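Local coordinates for uncharacterized protein (Legionella longbeachae NSW150, PDB 4JZA) that dephosphorylates phosphoinositides, probably releasing the 3-phosphate of phosphatidylinositol 3-phosphate, and is thought to act on lipid metabolism in pathogen-host interaction, at residues H354-L359 / A566-K571; L149-G154 / V596-M601; E535-L540 / I562-M567; R366-K371 / Y570-G575; V25-Y30 / V163-P168. All blocks are in the same frame, centred on the assembly; numbering follows the deposited sequence.

Interaction 1. Residues H354-L359 / A566-K571; sequences HSLLGL and AMILYK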
# COMPACT_ATOMS: atom_id res chain seq x y z
N HIS A 354 20.29 -8.89 -5.32
CA HIS A 354 21.29 -8.17 -4.54
C HIS A 354 22.61 -8.84 -4.75
O HIS A 354 22.69 -10.07 -4.63
CB HIS A 354 20.97 -8.16 -3.01
CG HIS A 354 21.96 -7.37 -2.21
ND1 HIS A 354 22.98 -7.96 -1.51
CD2 HIS A 354 22.15 -6.03 -2.10
CE1 HIS A 354 23.75 -7.03 -0.98
NE2 HIS A 354 23.26 -5.85 -1.31
N SER A 355 23.63 -8.05 -5.03
CA SER A 355 24.98 -8.58 -5.17
C SER A 355 25.96 -7.58 -4.57
O SER A 355 25.61 -6.44 -4.28
CB SER A 355 25.31 -8.93 -6.65
OG SER A 355 25.29 -7.78 -7.45
N LEU A 356 27.19 -8.03 -4.42
CA LEU A 356 28.27 -7.28 -3.80
C LEU A 356 29.50 -7.27 -4.74
O LEU A 356 29.99 -8.33 -5.15
CB LEU A 356 28.60 -7.96 -2.48
CG LEU A 356 29.46 -7.18 -1.49
CD1 LEU A 356 28.87 -5.83 -1.04
CD2 LEU A 356 29.67 -8.10 -0.32
N LEU A 357 29.96 -6.08 -5.11
CA LEU A 357 31.11 -5.97 -6.02
C LEU A 357 32.29 -5.18 -5.43
O LEU A 357 32.12 -4.13 -4.81
CB LEU A 357 30.72 -5.28 -7.30
CG LEU A 357 29.52 -5.81 -8.05
CD1 LEU A 357 29.40 -5.01 -9.34
CD2 LEU A 357 29.57 -7.30 -8.36
N GLY A 358 33.50 -5.68 -5.66
CA GLY A 358 34.67 -4.88 -5.39
C GLY A 358 35.16 -4.21 -6.66
O GLY A 358 35.15 -4.84 -7.71
N LEU A 359 35.64 -2.97 -6.51
CA LEU A 359 36.14 -2.14 -7.60
C LEU A 359 37.54 -1.53 -7.24
O LEU A 359 37.72 -0.96 -6.15
CB LEU A 359 35.09 -1.06 -7.87
CG LEU A 359 35.30 0.25 -8.64
CD1 LEU A 359 36.55 0.26 -9.47
CD2 LEU A 359 34.15 0.56 -9.55
N ALA A 566 28.57 -7.93 5.14
CA ALA A 566 29.65 -7.64 6.05
C ALA A 566 30.55 -8.86 6.30
O ALA A 566 31.74 -8.70 6.49
CB ALA A 566 29.10 -7.14 7.37
N MSE A 567 29.98 -10.06 6.35
CA MSE A 567 30.78 -11.26 6.56
C MSE A 567 31.69 -11.48 5.36
O MSE A 567 32.87 -11.80 5.50
CB MSE A 567 29.88 -12.45 6.80
CG MSE A 567 29.27 -12.33 8.19
SE MSE A 567 28.19 -13.93 8.58
CE MSE A 567 29.70 -15.19 8.76
N ILE A 568 31.14 -11.29 4.17
CA ILE A 568 31.91 -11.43 2.93
C ILE A 568 33.03 -10.37 2.93
O ILE A 568 34.16 -10.70 2.65
CB ILE A 568 30.98 -11.36 1.69
CG1 ILE A 568 30.09 -12.60 1.65
CG2 ILE A 568 31.74 -11.25 0.37
CD1 ILE A 568 28.91 -12.45 0.73
N LEU A 569 32.75 -9.12 3.28
CA LEU A 569 33.80 -8.12 3.32
C LEU A 569 34.87 -8.43 4.37
O LEU A 569 36.06 -8.16 4.16
CB LEU A 569 33.23 -6.72 3.58
CG LEU A 569 32.36 -6.27 2.41
CD1 LEU A 569 31.71 -4.95 2.74
CD2 LEU A 569 33.15 -6.17 1.10
N TYR A 570 34.45 -8.98 5.49
CA TYR A 570 35.36 -9.36 6.57
C TYR A 570 36.33 -10.48 6.09
O TYR A 570 37.55 -10.35 6.18
CB TYR A 570 34.53 -9.79 7.81
CG TYR A 570 35.33 -10.09 9.05
CD1 TYR A 570 36.06 -11.28 9.16
CD2 TYR A 570 35.39 -9.18 10.11
CE1 TYR A 570 36.81 -11.54 10.28
CE2 TYR A 570 36.17 -9.44 11.23
CZ TYR A 570 36.87 -10.62 11.30
OH TYR A 570 37.62 -10.91 12.40
N LYS A 571 35.78 -11.56 5.55
CA LYS A 571 36.61 -12.62 5.02
C LYS A 571 37.61 -12.09 4.00
O LYS A 571 38.77 -12.49 3.97
CB LYS A 571 35.74 -13.68 4.33
CG LYS A 571 36.51 -14.84 3.72
CD LYS A 571 36.28 -16.14 4.48
CE LYS A 571 37.44 -17.11 4.27
NZ LYS A 571 37.65 -17.26 2.81
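Leu356, from the middle of strand 352-359, meets Ile568 and Leu569 of helix 556-574 in a small, fully buried apolar contact between a sheet and the helix lying across one of its faces. A single methyl does the strand's share of the touching. CD2 of Leu356 lies 3.8 Å from Ile568 CG2 and 4.0 Å from Ile568 CB, the two side chains lying alongside each other and pointing opposite ways. The same CD2 is 4.2 Å from CD2 of Leu569, whose own branch reaches over from the flank of the helix. Leu356 extends off the strand because its CG stands opposite the backbone N (chi1 -165°), while in Ile568 it is the CG2 branch that takes this position and faces the sheet. This is alpha/beta layering: strand 352-359 sits inside a nine-stranded mixed sheet, between strands 159-166 and 365-374. Those two neighbours extend the apolar floor, Val160 touching both Leu356 and Leu569, and Leu368 touching Leu569. The next residue, Leu357, points away from the helix and touches Arg26, at the end of helix 17-26. On its far side Ile568 packs against Leu537 of helix 524-542.

Interaction 2. Residues L149-G154 / V596-M601; sequences LPMQLG and VADLYM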
# COMPACT_ATOMS: atom_id res chain seq x y z
N LEU A 149 31.02 2.61 -1.88
CA LEU A 149 31.70 2.96 -0.65
C LEU A 149 33.19 2.72 -0.80
O LEU A 149 33.60 1.67 -1.28
CB LEU A 149 31.16 2.09 0.48
CG LEU A 149 31.21 2.64 1.90
CD1 LEU A 149 30.72 4.07 1.92
CD2 LEU A 149 30.37 1.77 2.80
N PRO A 150 34.03 3.77 -0.37
CA PRO A 150 35.46 3.44 -0.47
C PRO A 150 35.94 2.60 0.71
O PRO A 150 35.72 2.96 1.86
CB PRO A 150 36.13 4.80 -0.43
CG PRO A 150 35.34 5.52 0.58
CD PRO A 150 33.94 5.22 0.16
N MSE A 151 36.57 1.48 0.42
CA MSE A 151 37.16 0.63 1.42
C MSE A 151 38.28 -0.11 0.76
O MSE A 151 38.13 -0.42 -0.42
CB MSE A 151 36.15 -0.44 1.73
CG MSE A 151 35.18 -0.03 2.82
SE MSE A 151 34.40 -1.71 3.42
CE MSE A 151 32.65 -1.00 3.96
N GLN A 152 39.35 -0.45 1.46
CA GLN A 152 40.38 -1.28 0.87
C GLN A 152 40.48 -2.60 1.60
O GLN A 152 40.75 -2.62 2.79
CB GLN A 152 41.73 -0.57 0.93
CG GLN A 152 41.72 0.88 0.49
CD GLN A 152 43.12 1.43 0.31
OE1 GLN A 152 44.09 0.82 0.74
NE2 GLN A 152 43.21 2.59 -0.32
N LEU A 153 40.29 -3.70 0.90
CA LEU A 153 40.43 -5.00 1.53
C LEU A 153 41.54 -5.83 0.91
O LEU A 153 42.02 -6.79 1.50
CB LEU A 153 39.11 -5.76 1.45
CG LEU A 153 37.86 -4.89 1.42
CD1 LEU A 153 36.74 -5.62 0.72
CD2 LEU A 153 37.44 -4.50 2.83
N GLY A 154 41.94 -5.43 -0.28
CA GLY A 154 42.92 -6.15 -1.06
C GLY A 154 43.50 -5.16 -2.05
O GLY A 154 42.98 -4.06 -2.19
N VAL A 596 29.66 -3.70 9.52
CA VAL A 596 28.20 -3.62 9.58
C VAL A 596 27.72 -2.20 9.65
O VAL A 596 26.81 -1.78 8.89
CB VAL A 596 27.60 -4.34 10.77
CG1 VAL A 596 26.10 -4.10 10.79
CG2 VAL A 596 27.82 -5.82 10.62
N ALA A 597 28.28 -1.45 10.58
CA ALA A 597 27.88 -0.07 10.77
C ALA A 597 28.11 0.70 9.47
O ALA A 597 27.25 1.47 9.04
CB ALA A 597 28.64 0.55 11.95
N ASP A 598 29.23 0.48 8.81
CA ASP A 598 29.50 1.17 7.53
C ASP A 598 28.45 0.91 6.47
O ASP A 598 28.04 1.84 5.75
CB ASP A 598 30.85 0.76 6.93
CG ASP A 598 32.00 1.48 7.57
OD1 ASP A 598 31.77 2.45 8.30
OD2 ASP A 598 33.15 1.06 7.33
N LEU A 599 28.06 -0.36 6.37
CA LEU A 599 27.10 -0.77 5.36
C LEU A 599 25.74 -0.19 5.69
O LEU A 599 25.11 0.41 4.83
CB LEU A 599 27.05 -2.29 5.22
CG LEU A 599 28.30 -2.91 4.54
CD1 LEU A 599 28.13 -4.40 4.47
CD2 LEU A 599 28.55 -2.43 3.13
N TYR A 600 25.33 -0.32 6.95
CA TYR A 600 24.06 0.20 7.40
C TYR A 600 24.03 1.68 7.14
O TYR A 600 23.09 2.18 6.56
CB TYR A 600 23.83 -0.14 8.88
CG TYR A 600 22.48 0.29 9.39
CD1 TYR A 600 22.24 1.61 9.73
CD2 TYR A 600 21.44 -0.63 9.52
CE1 TYR A 600 21.01 2.02 10.17
CE2 TYR A 600 20.19 -0.23 9.94
CZ TYR A 600 19.99 1.10 10.26
OH TYR A 600 18.75 1.51 10.68
N MSE A 601 25.08 2.40 7.51
CA MSE A 601 25.08 3.86 7.30
C MSE A 601 25.27 4.33 5.88
O MSE A 601 25.07 5.46 5.60
CB MSE A 601 26.15 4.49 8.15
CG MSE A 601 25.78 4.32 9.64
SE MSE A 601 27.16 4.94 10.90
CE MSE A 601 27.25 6.79 10.24
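Van der Waals packing carries this contact, in which Leu149 and Met151 lean on Asp598 and Leu599, adjacent residues on helix 587-602. Leu149 is at the end of strand 144-150, and Met151 is two residues on, where the chain leaves the mixed sheet of the alpha/beta fold; both direct their side chains at the helix. The purely apolar pairing is loose: CE of Met151 comes within 4.4 Å of CD2 of Leu599, a side chain that starts out beside the contact and approaches it with its end. Beyond it, Leu599 is also packed on Asp565 of helix 556-574.

A second group joins carbon to an acidic residue. The Met151 side chain, extended beyond CG, brings its terminal methyl obliquely across Asp598, with CE 3.9 Å from CB and 4.0 Å from OD2 of that aspartate. Leu149 touches the backbone instead, its CD2 lying 3.8 Å from the carbonyl O of Asp598 and 4.3 Å from Asp598 CB.

Polar bonding is directed to other parts of the chain. OD1 of Asp598 forms a salt bridge with NH1 of Arg637 on helix 628-637, and backbone bonds tie Leu149 to Val160 and Met151 to Asp158 on the adjoining strand and its approach.

Asp598 thus turns its CB and OD2 to the Met151 methyl while OD1 is paired with Arg637, which would probably favour the ionised form despite the apolar neighbours at this partly buried border.

Interaction 3. Residues E535-L540 / I562-M567; sequences EQLIIL and IHTDAM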
# COMPACT_ATOMS: atom_id res chain seq x y z
N GLU A 535 23.42 -19.90 6.54
CA GLU A 535 22.58 -20.55 5.57
C GLU A 535 22.81 -20.00 4.18
O GLU A 535 22.90 -20.78 3.24
CB GLU A 535 21.13 -20.40 5.92
CG GLU A 535 20.75 -21.15 7.17
CD GLU A 535 19.31 -20.91 7.64
OE1 GLU A 535 18.50 -20.19 6.97
OE2 GLU A 535 19.00 -21.46 8.71
N GLN A 536 22.91 -18.67 4.04
CA GLN A 536 23.08 -18.09 2.71
C GLN A 536 24.46 -18.36 2.23
O GLN A 536 24.66 -18.57 1.04
CB GLN A 536 22.88 -16.58 2.68
CG GLN A 536 21.49 -16.12 3.02
CD GLN A 536 20.54 -16.24 1.90
OE1 GLN A 536 20.94 -16.54 0.78
NE2 GLN A 536 19.25 -16.00 2.18
N LEU A 537 25.42 -18.31 3.12
CA LEU A 537 26.81 -18.52 2.72
C LEU A 537 27.01 -19.98 2.33
O LEU A 537 27.72 -20.28 1.37
CB LEU A 537 27.76 -18.11 3.83
CG LEU A 537 27.92 -16.58 4.00
CD1 LEU A 537 28.69 -16.34 5.28
CD2 LEU A 537 28.59 -15.82 2.84
N ILE A 538 26.34 -20.89 3.02
CA ILE A 538 26.37 -22.28 2.65
C ILE A 538 25.84 -22.49 1.25
O ILE A 538 26.54 -23.05 0.41
CB ILE A 538 25.61 -23.14 3.68
CG1 ILE A 538 26.44 -23.21 4.97
CG2 ILE A 538 25.39 -24.56 3.18
CD1 ILE A 538 25.62 -23.54 6.21
N ILE A 539 24.63 -22.03 0.99
CA ILE A 539 24.05 -22.13 -0.35
C ILE A 539 24.97 -21.50 -1.38
O ILE A 539 25.21 -22.08 -2.44
CB ILE A 539 22.64 -21.48 -0.41
CG1 ILE A 539 21.66 -22.27 0.47
CG2 ILE A 539 22.08 -21.49 -1.82
CD1 ILE A 539 21.54 -23.75 0.18
N LEU A 540 25.48 -20.32 -1.08
CA LEU A 540 26.34 -19.65 -2.02
C LEU A 540 27.60 -20.41 -2.31
O LEU A 540 27.95 -20.53 -3.46
CB LEU A 540 26.67 -18.22 -1.60
CG LEU A 540 25.43 -17.34 -1.70
CD1 LEU A 540 25.66 -16.13 -0.84
CD2 LEU A 540 25.12 -16.95 -3.14
N ILE A 562 22.84 -6.81 4.65
CA ILE A 562 23.93 -6.02 5.19
C ILE A 562 24.86 -6.96 5.98
O ILE A 562 26.11 -6.90 5.82
CB ILE A 562 23.34 -4.94 6.11
CG1 ILE A 562 22.85 -3.74 5.28
CG2 ILE A 562 24.33 -4.47 7.14
CD1 ILE A 562 21.83 -2.93 6.02
N HIS A 563 24.27 -7.82 6.81
CA HIS A 563 25.05 -8.66 7.69
C HIS A 563 25.86 -9.63 6.86
O HIS A 563 27.08 -9.78 7.06
CB HIS A 563 24.16 -9.40 8.66
CG HIS A 563 24.89 -10.04 9.80
ND1 HIS A 563 25.24 -11.37 9.79
CD2 HIS A 563 25.22 -9.57 11.02
CE1 HIS A 563 25.81 -11.68 10.94
NE2 HIS A 563 25.83 -10.60 11.70
N THR A 564 25.22 -10.25 5.88
CA THR A 564 25.93 -11.18 5.04
C THR A 564 26.94 -10.41 4.20
O THR A 564 28.11 -10.78 4.15
CB THR A 564 24.93 -12.01 4.21
OG1 THR A 564 24.07 -12.74 5.10
CG2 THR A 564 25.63 -12.98 3.31
N ASP A 565 26.57 -9.31 3.59
CA ASP A 565 27.63 -8.51 2.94
C ASP A 565 28.84 -8.29 3.90
O ASP A 565 29.99 -8.44 3.52
CB ASP A 565 27.10 -7.16 2.44
CG ASP A 565 26.29 -7.26 1.14
OD1 ASP A 565 26.46 -8.29 0.41
OD2 ASP A 565 25.49 -6.31 0.84
N ALA A 566 28.57 -7.93 5.14
CA ALA A 566 29.65 -7.64 6.05
C ALA A 566 30.55 -8.86 6.30
O ALA A 566 31.74 -8.70 6.49
CB ALA A 566 29.10 -7.14 7.37
N MSE A 567 29.98 -10.06 6.35
CA MSE A 567 30.78 -11.26 6.56
C MSE A 567 31.69 -11.48 5.36
O MSE A 567 32.87 -11.80 5.50
CB MSE A 567 29.88 -12.45 6.80
CG MSE A 567 29.27 -12.33 8.19
SE MSE A 567 28.19 -13.93 8.58
CE MSE A 567 29.70 -15.19 8.76
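Leu537 bridges Thr564 and Met567 where two helices of the alpha/beta fold pack against each other: helix 524-542, which leads into sheet strand 545-549, and helix 556-574, which follows that strand. The two methyls of the leucine divide the work. CD2 lies 4.1 Å from CG2 of Thr564. CD1 goes to Met567, whose chain runs at a slant to the leucine; the bend at its last torsion (chi3 70°) brings CE to 3.8 Å from Leu537 CD1. The selenium also lies close, with SE of Met567 4.1 Å from CD1 of Leu537. Thr564 and Met567 are three residues apart and therefore nearly aligned along one side of their helix. Leu537 also touches Leu504 of helix 501-513.

The next shell fixes how Thr564 is turned. Its OG1 is hydrogen-bonded to OG of Ser533 on the partner helix and to OE2 of Glu560 one turn earlier, which accounts for the methyl, rather than the hydroxyl, meeting Leu537. Ser533 OG is also bonded to ND1 of His563, and the His563 ring makes edge-to-face contacts with Phe530 and Phe592. The residue preceding Leu537, Gln536, is held at both ends of its amide: OE1 bonds to OG of Ser546, at the start of the intervening strand, and NE2 to OE1 of Gln415.

Interaction 4. Residues R366-K371 / Y570-G575; sequences RELSAK and YKECYG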
# COMPACT_ATOMS: atom_id res chain seq x y z
N ARG A 366 35.53 -6.89 -9.49
CA ARG A 366 35.42 -8.30 -9.18
C ARG A 366 34.09 -8.57 -8.47
O ARG A 366 33.71 -7.79 -7.60
CB ARG A 366 36.57 -8.73 -8.30
CG ARG A 366 36.48 -10.21 -7.93
CD ARG A 366 37.87 -10.78 -7.61
NE ARG A 366 38.54 -9.95 -6.62
CZ ARG A 366 38.44 -10.10 -5.30
NH1 ARG A 366 37.71 -11.08 -4.77
NH2 ARG A 366 39.08 -9.27 -4.51
N GLU A 367 33.42 -9.66 -8.83
CA GLU A 367 32.27 -10.15 -8.11
C GLU A 367 32.59 -10.71 -6.74
O GLU A 367 33.18 -11.75 -6.68
CB GLU A 367 31.63 -11.29 -8.88
CG GLU A 367 30.96 -10.87 -10.17
CD GLU A 367 29.88 -11.85 -10.61
OE1 GLU A 367 29.10 -11.48 -11.51
OE2 GLU A 367 29.78 -12.98 -10.06
N LEU A 368 32.17 -10.08 -5.65
CA LEU A 368 32.37 -10.61 -4.27
C LEU A 368 31.26 -11.56 -3.80
O LEU A 368 31.44 -12.39 -2.91
CB LEU A 368 32.46 -9.47 -3.29
CG LEU A 368 33.60 -8.49 -3.58
CD1 LEU A 368 33.66 -7.42 -2.49
CD2 LEU A 368 34.95 -9.20 -3.68
N SER A 369 30.10 -11.45 -4.39
CA SER A 369 29.13 -12.50 -4.22
C SER A 369 28.40 -12.69 -5.54
O SER A 369 28.32 -11.76 -6.35
CB SER A 369 28.13 -12.14 -3.10
OG SER A 369 27.07 -11.37 -3.64
N ALA A 370 27.86 -13.89 -5.74
CA ALA A 370 26.77 -14.08 -6.73
C ALA A 370 25.51 -13.22 -6.36
O ALA A 370 25.41 -12.59 -5.28
CB ALA A 370 26.36 -15.56 -6.79
N LYS A 371 24.58 -13.20 -7.31
CA LYS A 371 23.26 -12.64 -7.15
C LYS A 371 22.48 -13.37 -6.08
O LYS A 371 22.47 -14.59 -6.05
CB LYS A 371 22.52 -12.60 -8.49
CG LYS A 371 23.07 -11.45 -9.31
CD LYS A 371 22.58 -11.37 -10.73
CE LYS A 371 23.44 -10.35 -11.47
NZ LYS A 371 22.68 -9.66 -12.56
N TYR A 570 34.45 -8.98 5.49
CA TYR A 570 35.36 -9.36 6.57
C TYR A 570 36.33 -10.48 6.09
O TYR A 570 37.55 -10.35 6.18
CB TYR A 570 34.53 -9.79 7.81
CG TYR A 570 35.33 -10.09 9.05
CD1 TYR A 570 36.06 -11.28 9.16
CD2 TYR A 570 35.39 -9.18 10.11
CE1 TYR A 570 36.81 -11.54 10.28
CE2 TYR A 570 36.17 -9.44 11.23
CZ TYR A 570 36.87 -10.62 11.30
OH TYR A 570 37.62 -10.91 12.40
N LYS A 571 35.78 -11.56 5.55
CA LYS A 571 36.61 -12.62 5.02
C LYS A 571 37.61 -12.09 4.00
O LYS A 571 38.77 -12.49 3.97
CB LYS A 571 35.74 -13.68 4.33
CG LYS A 571 36.51 -14.84 3.72
CD LYS A 571 36.28 -16.14 4.48
CE LYS A 571 37.44 -17.11 4.27
NZ LYS A 571 37.65 -17.26 2.81
N GLU A 572 37.14 -11.19 3.15
CA GLU A 572 37.95 -10.61 2.11
C GLU A 572 39.08 -9.78 2.72
O GLU A 572 40.20 -9.81 2.24
CB GLU A 572 37.06 -9.78 1.16
CG GLU A 572 37.53 -9.63 -0.28
CD GLU A 572 37.58 -10.94 -1.05
OE1 GLU A 572 36.99 -11.96 -0.61
OE2 GLU A 572 38.20 -10.93 -2.13
N CYS A 573 38.80 -9.08 3.81
CA CYS A 573 39.81 -8.22 4.41
C CYS A 573 40.81 -8.95 5.33
O CYS A 573 42.00 -8.71 5.25
CB CYS A 573 39.16 -7.04 5.16
SG CYS A 573 40.32 -5.71 5.56
N TYR A 574 40.33 -9.86 6.17
CA TYR A 574 41.18 -10.45 7.18
C TYR A 574 41.52 -11.96 6.97
O TYR A 574 42.31 -12.55 7.73
CB TYR A 574 40.57 -10.20 8.57
CG TYR A 574 40.22 -8.74 8.82
CD1 TYR A 574 41.22 -7.76 8.96
CD2 TYR A 574 38.89 -8.33 8.90
CE1 TYR A 574 40.89 -6.42 9.17
CE2 TYR A 574 38.55 -6.99 9.10
CZ TYR A 574 39.54 -6.04 9.23
OH TYR A 574 39.14 -4.72 9.43
N GLY A 575 40.93 -12.58 5.96
CA GLY A 575 41.28 -13.93 5.61
C GLY A 575 40.45 -15.02 6.26
O GLY A 575 40.58 -16.19 5.89
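Glu572, near the end of helix 556-574, holds Arg366 in a salt bridge and rests its carboxylate against Leu368, at the surface end of the helix-sheet interface, where all three residues are partly exposed. The tight part is a single bond: NH1 of Arg366 donates to OE2 of Glu572 over 2.7 Å with an N-H...O angle of 154°. The oxygen is near the guanidinium plane, but is itself approached from above the carboxylate plane, the two planes being 35° apart. In Glu572 the chain turns at its second torsion (chi2 64°), which swings the carboxylate toward the sheet.

Strand 365-374 pairs antiparallel with strand 352-359 within the mixed sheet of this alpha/beta fold; backbone bonds link Arg366 to Gly358 and Leu368 to Leu356. The salt bridge therefore pins the helix end to one half of a beta hairpin.

The rest of the contact is looser. A second bond to OE2 from NH2 of Arg366 is weak, and the position of NH2 is less sure; that nitrogen also forms a salt bridge with OD2 of Asp156. CD2 of Leu368 lies 4.0 Å from OE2 and 4.1 Å from CD of Glu572, the two side chains crossing at a slant, and the same leucine is packed on Ile568 and Leu569 one turn back along the helix.

Interaction 5. Residues V25-Y30 / V163-P168; sequences VRFPGY and VDESLP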
# COMPACT_ATOMS: atom_id res chain seq x y z
N VAL A 25 30.44 0.49 -18.07
CA VAL A 25 30.44 -0.84 -18.64
C VAL A 25 29.39 -1.72 -17.92
O VAL A 25 28.52 -2.30 -18.57
CB VAL A 25 31.88 -1.44 -18.61
CG1 VAL A 25 31.86 -2.95 -18.86
CG2 VAL A 25 32.77 -0.74 -19.65
N ARG A 26 29.48 -1.77 -16.59
CA ARG A 26 28.62 -2.64 -15.77
C ARG A 26 27.20 -2.08 -15.65
O ARG A 26 26.24 -2.87 -15.53
CB ARG A 26 29.26 -2.85 -14.39
CG ARG A 26 28.49 -3.76 -13.45
CD ARG A 26 28.44 -5.22 -13.88
NE ARG A 26 27.68 -6.07 -12.93
CZ ARG A 26 26.35 -6.05 -12.74
NH1 ARG A 26 25.56 -5.24 -13.42
NH2 ARG A 26 25.77 -6.87 -11.85
N PHE A 27 27.07 -0.75 -15.74
CA PHE A 27 25.80 -0.03 -15.45
C PHE A 27 25.50 1.04 -16.50
O PHE A 27 25.40 2.24 -16.17
CB PHE A 27 25.90 0.61 -14.05
CG PHE A 27 26.15 -0.38 -12.95
CD1 PHE A 27 25.30 -1.45 -12.77
CD2 PHE A 27 27.25 -0.26 -12.13
CE1 PHE A 27 25.52 -2.38 -11.78
CE2 PHE A 27 27.48 -1.18 -11.12
CZ PHE A 27 26.61 -2.24 -10.95
N PRO A 28 25.33 0.62 -17.76
CA PRO A 28 25.26 1.56 -18.87
C PRO A 28 24.07 2.52 -18.71
O PRO A 28 22.96 2.09 -18.32
CB PRO A 28 25.08 0.66 -20.11
CG PRO A 28 25.23 -0.76 -19.63
CD PRO A 28 24.94 -0.74 -18.18
N GLY A 29 24.33 3.80 -18.98
CA GLY A 29 23.34 4.83 -18.78
C GLY A 29 23.18 5.30 -17.34
O GLY A 29 22.25 6.03 -17.05
N TYR A 30 24.05 4.91 -16.42
CA TYR A 30 23.83 5.23 -15.00
C TYR A 30 23.84 6.72 -14.70
O TYR A 30 24.47 7.47 -15.38
CB TYR A 30 24.87 4.54 -14.11
CG TYR A 30 26.24 5.17 -14.13
CD1 TYR A 30 26.53 6.27 -13.32
CD2 TYR A 30 27.23 4.68 -14.93
CE1 TYR A 30 27.79 6.87 -13.32
CE2 TYR A 30 28.50 5.27 -14.93
CZ TYR A 30 28.77 6.37 -14.13
OH TYR A 30 30.02 6.95 -14.14
N VAL A 163 24.83 -3.63 -4.70
CA VAL A 163 24.04 -3.57 -5.92
C VAL A 163 22.66 -4.22 -5.78
O VAL A 163 22.56 -5.38 -5.34
CB VAL A 163 24.80 -4.30 -7.01
CG1 VAL A 163 24.00 -4.36 -8.30
CG2 VAL A 163 26.09 -3.59 -7.26
N ASP A 164 21.61 -3.52 -6.17
CA ASP A 164 20.26 -4.17 -6.25
C ASP A 164 19.61 -3.92 -7.57
O ASP A 164 19.28 -2.79 -7.91
CB ASP A 164 19.30 -3.73 -5.12
CG ASP A 164 19.59 -4.42 -3.79
OD1 ASP A 164 20.54 -4.02 -3.10
OD2 ASP A 164 18.87 -5.36 -3.42
N GLU A 165 19.47 -4.98 -8.35
CA GLU A 165 18.95 -4.88 -9.70
C GLU A 165 17.50 -5.29 -9.60
O GLU A 165 17.17 -6.36 -9.11
CB GLU A 165 19.80 -5.75 -10.68
CG GLU A 165 21.13 -5.06 -11.11
CD GLU A 165 22.26 -5.95 -11.67
OE1 GLU A 165 22.52 -7.08 -11.18
OE2 GLU A 165 22.98 -5.46 -12.56
N SER A 166 16.63 -4.38 -9.99
CA SER A 166 15.21 -4.66 -10.14
C SER A 166 14.96 -5.65 -11.29
O SER A 166 15.60 -5.56 -12.38
CB SER A 166 14.50 -3.36 -10.50
OG SER A 166 13.10 -3.48 -10.35
N LEU A 167 13.98 -6.53 -11.06
CA LEU A 167 13.74 -7.65 -11.92
C LEU A 167 12.30 -7.68 -12.39
O LEU A 167 11.39 -7.54 -11.61
CB LEU A 167 14.05 -8.95 -11.15
CG LEU A 167 15.52 -9.20 -10.79
CD1 LEU A 167 15.64 -10.45 -9.97
CD2 LEU A 167 16.36 -9.33 -12.03
N PRO A 168 12.06 -7.90 -13.69
CA PRO A 168 10.64 -7.85 -14.07
C PRO A 168 9.91 -8.97 -13.45
O PRO A 168 10.43 -10.08 -13.47
CB PRO A 168 10.69 -8.02 -15.56
CG PRO A 168 12.12 -8.36 -15.91
CD PRO A 168 12.94 -7.75 -14.86
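OE2 of Glu165 is gripped by both terminal nitrogens of Arg26. The stronger bond comes from Arg26 NH1, 2.7 Å from Glu165 OE2 and nearly straight, with an N-H...O angle of 164°; it arrives on the syn side, somewhat out of the carboxylate plane, and lies nearly in the guanidinium plane. NH2 of Arg26 adds two weak bonds, at 3.2 Å to OE2 and at 3.3 Å to OE1 of Glu165. The flat groups meet at their edges but are not coplanar. OE1 is also paired with Lys371 NZ, so two positive charges probably stabilise the carboxylate as an anion.

Phe27 packs against this pair. Its ring stands steeply to the carboxylate, 72° between planes, and presents an edge to it, with CE1 4.1 Å from Glu165 OE2. CZ of Phe27 lies over a face of the Arg26 guanidinium, toward the rim, and touches CG2 of Val163 at 4.0 Å, the only wholly apolar pair of this contact. CG of Arg26 meets a face of the Phe27 ring, and the bend at the arginine's second torsion (chi2 68°) then redirects the rest of its chain toward Glu165.

The setting is a beta-alpha-beta crossover: helix 17-26 connects the parallel neighbours 5-10 and 31-35, and lies on the sheet. Phe27 opens a type II turn through Tyr30, with Gly29 at positive phi, which sends the chain back into strand 31-35. Val163 and Glu165 sit two residues apart on strand 159-166, facing this helix end, while Val146 and Ile5 from two further strands also touch the Phe27 ring.

How the interactions relate
Along the chain, interaction 5 closes before interactions 1, 4 and 3 open, and the long loop closed by interaction 2 encloses these last three. Interactions 1, 3 and 4 all use helix 556-574; interactions 1 and 4, about 4 Å apart centre to centre, rest on the neighbouring strands 352-359 and 365-374. Interaction 2, its centre about 9 Å from that of interaction 1, adds helix 587-602, whose Leu599 and Val596 pack on Ala566. Interaction 5, about 17 Å from interaction 1 between centres, lies across the sheet, joined to interaction 4 through Lys371. Helices thus cover both faces of one mixed sheet, uniting distant parts of the sequence in the alpha/beta phosphatase fold.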